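Local coordinates for coenzyme A transferase (PDB 3QLI), which probably transfers coenzyme A from an acyl-CoA to a carboxylate such as acetate, as a member of the acetyl-CoA hydrolase/transferase family, at residues Leu231-Gly241 / Asn329-Ala337. Numbering follows the deposited sequence.
Sequences LVPDGACLQMG and NDNVVSINA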
loop_
_atom_site.group_PDB
_atom_site.type_symbol
_atom_site.label_atom_id
_atom_site.label_comp_id
_atom_site.label_asym_id
_atom_site.label_seq_id
_atom_site.Cartn_x
_atom_site.Cartn_y
_atom_site.Cartn_z
ATOM N N LEU A 231 -7.272 22.340 -8.808
ATOM C CA LEU A 231 -7.777 21.017 -8.444
ATOM C C LEU A 231 -8.279 20.959 -7.000
ATOM O O LEU A 231 -8.719 19.909 -6.534
ATOM C CB LEU A 231 -6.688 19.950 -8.651
ATOM C CG LEU A 231 -6.220 19.718 -10.088
ATOM C CD1 LEU A 231 -4.940 18.894 -10.127
ATOM C CD2 LEU A 231 -7.316 19.047 -10.899
ATOM N N VAL A 232 -8.196 22.083 -6.293
ATOM C CA VAL A 232 -8.708 22.184 -4.928
ATOM C C VAL A 232 -10.048 22.916 -4.902
ATOM O O VAL A 232 -10.115 24.110 -5.209
ATOM C CB VAL A 232 -7.722 22.948 -4.026
ATOM C CG1 VAL A 232 -8.219 22.958 -2.599
ATOM C CG2 VAL A 232 -6.332 22.312 -4.102
ATOM N N PRO A 233 -11.126 22.210 -4.532
ATOM C CA PRO A 233 -12.444 22.861 -4.431
ATOM C C PRO A 233 -12.648 23.556 -3.085
ATOM O O PRO A 233 -11.930 23.231 -2.145
ATOM C CB PRO A 233 -13.412 21.689 -4.559
ATOM C CG PRO A 233 -12.655 20.516 -4.008
ATOM C CD PRO A 233 -11.198 20.754 -4.331
ATOM N N ASP A 234 -13.593 24.494 -2.975
ATOM C CA ASP A 234 -13.979 24.945 -1.636
ATOM C C ASP A 234 -14.344 23.691 -0.818
ATOM O O ASP A 234 -14.832 22.701 -1.363
ATOM C CB ASP A 234 -15.161 25.927 -1.662
ATOM C CG ASP A 234 -14.774 27.341 -2.127
ATOM O OD1 ASP A 234 -13.652 27.826 -1.844
ATOM O OD2 ASP A 234 -15.627 27.985 -2.770
ATOM N N GLY A 235 -14.093 23.732 0.484
ATOM C CA GLY A 235 -14.441 22.623 1.346
ATOM C C GLY A 235 -13.423 21.495 1.288
ATOM O O GLY A 235 -13.588 20.489 1.968
ATOM N N ALA A 236 -12.377 21.653 0.476
ATOM C CA ALA A 236 -11.313 20.639 0.404
ATOM C C ALA A 236 -10.653 20.407 1.768
ATOM O O ALA A 236 -10.499 21.329 2.565
ATOM C CB ALA A 236 -10.265 21.035 -0.629
ATOM N N CYS A 237 -10.260 19.165 2.030
ATOM C CA CYS A 237 -9.582 18.832 3.271
ATOM C C CYS A 237 -8.123 18.512 2.934
ATOM O O CYS A 237 -7.823 17.461 2.367
ATOM C CB CYS A 237 -10.266 17.628 3.920
ATOM S SG CYS A 237 -9.615 17.184 5.542
ATOM N N LEU A 238 -7.227 19.417 3.311
ATOM C CA LEU A 238 -5.857 19.437 2.801
ATOM C C LEU A 238 -4.853 18.600 3.588
ATOM O O LEU A 238 -4.857 18.588 4.824
ATOM C CB LEU A 238 -5.341 20.870 2.798
ATOM C CG LEU A 238 -6.108 21.914 1.990
ATOM C CD1 LEU A 238 -5.467 23.276 2.209
ATOM C CD2 LEU A 238 -6.093 21.527 0.521
ATOM N N GLN A 239 -3.990 17.912 2.848
ATOM C CA GLN A 239 -2.703 17.452 3.384
ATOM C C GLN A 239 -1.625 17.995 2.461
ATOM O O GLN A 239 -1.787 17.956 1.241
ATOM C CB GLN A 239 -2.612 15.931 3.436
ATOM C CG GLN A 239 -1.194 15.427 3.773
ATOM C CD GLN A 239 -0.387 15.068 2.532
ATOM O OE1 GLN A 239 -0.953 14.748 1.483
ATOM N NE2 GLN A 239 0.946 15.125 2.646
ATOM N N MET A 240 -0.542 18.531 3.025
ATOM C CA MET A 240 0.612 18.835 2.187
ATOM C C MET A 240 1.936 18.780 2.937
ATOM O O MET A 240 1.956 18.776 4.160
ATOM C CB MET A 240 0.455 20.171 1.463
ATOM C CG MET A 240 0.321 21.376 2.355
ATOM S SD MET A 240 0.001 22.832 1.303
ATOM C CE MET A 240 -1.677 22.531 0.770
ATOM N N GLY A 241 3.030 18.736 2.182
ATOM C CA GLY A 241 4.368 18.700 2.752
ATOM C C GLY A 241 4.908 20.088 3.058
ATOM O O GLY A 241 4.155 21.061 3.176
ATOM N N ASN A 329 -13.026 11.856 5.528
ATOM C CA ASN A 329 -13.306 13.244 5.190
ATOM C C ASN A 329 -13.523 13.358 3.686
ATOM O O ASN A 329 -12.786 12.759 2.909
ATOM C CB ASN A 329 -12.184 14.169 5.670
ATOM C CG ASN A 329 -12.126 14.270 7.190
ATOM O OD1 ASN A 329 -13.162 14.372 7.845
ATOM N ND2 ASN A 329 -10.914 14.235 7.754
ATOM N N ASP A 330 -14.559 14.100 3.283
ATOM C CA ASP A 330 -14.863 14.296 1.875
ATOM C C ASP A 330 -13.905 15.303 1.261
ATOM O O ASP A 330 -13.389 16.185 1.963
ATOM C CB ASP A 330 -16.285 14.832 1.704
ATOM C CG ASP A 330 -17.353 13.785 1.980
ATOM O OD1 ASP A 330 -17.019 12.644 2.365
ATOM O OD2 ASP A 330 -18.544 14.122 1.818
ATOM N N ASN A 331 -13.677 15.178 -0.047
ATOM C CA ASN A 331 -12.923 16.174 -0.791
ATOM C C ASN A 331 -11.508 16.347 -0.263
ATOM O O ASN A 331 -10.973 17.447 -0.264
ATOM C CB ASN A 331 -13.663 17.524 -0.787
ATOM C CG ASN A 331 -15.051 17.430 -1.422
ATOM O OD1 ASN A 331 -15.200 16.984 -2.559
ATOM N ND2 ASN A 331 -16.068 17.829 -0.676
ATOM N N VAL A 332 -10.902 15.257 0.189
ATOM C CA VAL A 332 -9.494 15.307 0.549
ATOM C C VAL A 332 -8.681 15.720 -0.668
ATOM O O VAL A 332 -8.924 15.247 -1.786
ATOM C CB VAL A 332 -8.991 13.940 1.057
ATOM C CG1 VAL A 332 -7.465 13.952 1.217
ATOM C CG2 VAL A 332 -9.675 13.591 2.381
ATOM N N VAL A 333 -7.739 16.637 -0.466
ATOM C CA VAL A 333 -6.735 16.886 -1.489
ATOM C C VAL A 333 -5.372 16.684 -0.859
ATOM O O VAL A 333 -5.011 17.393 0.076
ATOM C CB VAL A 333 -6.818 18.290 -2.094
ATOM C CG1 VAL A 333 -5.702 18.470 -3.112
ATOM C CG2 VAL A 333 -8.194 18.509 -2.754
ATOM N N SER A 334 -4.651 15.681 -1.356
ATOM C CA SER A 334 -3.296 15.384 -0.912
ATOM C C SER A 334 -2.316 15.952 -1.925
ATOM O O SER A 334 -2.395 15.633 -3.110
ATOM C CB SER A 334 -3.093 13.875 -0.812
ATOM O OG SER A 334 -1.706 13.564 -0.740
ATOM N N ILE A 335 -1.405 16.802 -1.460
ATOM C CA ILE A 335 -0.413 17.408 -2.336
ATOM C C ILE A 335 0.983 17.034 -1.871
ATOM O O ILE A 335 1.446 17.494 -0.827
ATOM C CB ILE A 335 -0.561 18.944 -2.359
ATOM C CG1 ILE A 335 -1.957 19.332 -2.863
ATOM C CG2 ILE A 335 0.545 19.588 -3.216
ATOM C CD1 ILE A 335 -2.425 20.724 -2.417
ATOM N N ASN A 336 1.632 16.169 -2.640
ATOM C CA ASN A 336 2.970 15.679 -2.331
ATOM C C ASN A 336 3.928 15.976 -3.474
ATOM O O ASN A 336 3.510 16.113 -4.611
ATOM C CB ASN A 336 2.933 14.180 -2.093
ATOM C CG ASN A 336 2.266 13.821 -0.789
ATOM O OD1 ASN A 336 2.646 14.330 0.260
ATOM N ND2 ASN A 336 1.262 12.957 -0.848
ATOM N N ALA A 337 5.216 16.053 -3.168
ATOM C CA ALA A 337 6.215 16.325 -4.188
ATOM C C ALA A 337 6.966 15.040 -4.502
ATOM O O ALA A 337 6.935 14.102 -3.720
ATOM C CB ALA A 337 7.176 17.395 -3.688
HETATM O O HOH W 1 -15.828 18.950 1.762
HETATM O O HOH W 2 3.603 19.198 -0.469
#
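Val333 sits at the apolar centre, with its two methyl branches divided between different neighbours. Val333 CG1 meets Val232 CG2 at 4.0 Å, while Val333 CG2 lies 3.9 Å from Ala236 CB and reaches toward CD of Pro233, so the loop ahead of strand 237-240 folds over this valine. Leu238 adds its CD2 beside Val333 CB. Further along the same face Met240 and Ile335 run side by side and point the same way; the bend at the end of the methionine, chi3 72°, carries Met240 CE to 3.7 Å from Ile335 CD1. Helices 244-252 and 268-276 pack on this side.

Between the faces the two strands run parallel, their axes 4.7 Å apart. Four backbone bonds join them, beginning with Cys237 N to Asn331 O and ending with Ile335 N to Gln239 O.

The opposite face is more polar. Gln239 leaves the backbone with CG anti to N and then turns at chi2, -96°, which swings its amide across to the neighbouring strand, where both ends are held. Ser334 OG donates to Gln239 OE1 over 2.6 Å, nearly along the C=O axis. Gln239 NE2 gives Asn336 OD1 an almost straight bond of 3.0 Å that lies in the glutamine's own amide plane; the two amides are turned 40° apart. Together these bonds fix the amide's rotation beneath helix 363-372, whose Phe366 touches both Gln239 and Ser334. One water bridges Gly235 O and Asn331 ND2 ahead of the strands; another links Gly241 N to Ile335 O further along.

Asn336 and Gly241 approach Gln363 and Val242, which bind coenzyme A. The pair are neighbouring strands in the parallel part of a Rossmann-like alpha/beta sheet, helices on both faces, their carboxy-terminal ends leading to the coenzyme A site.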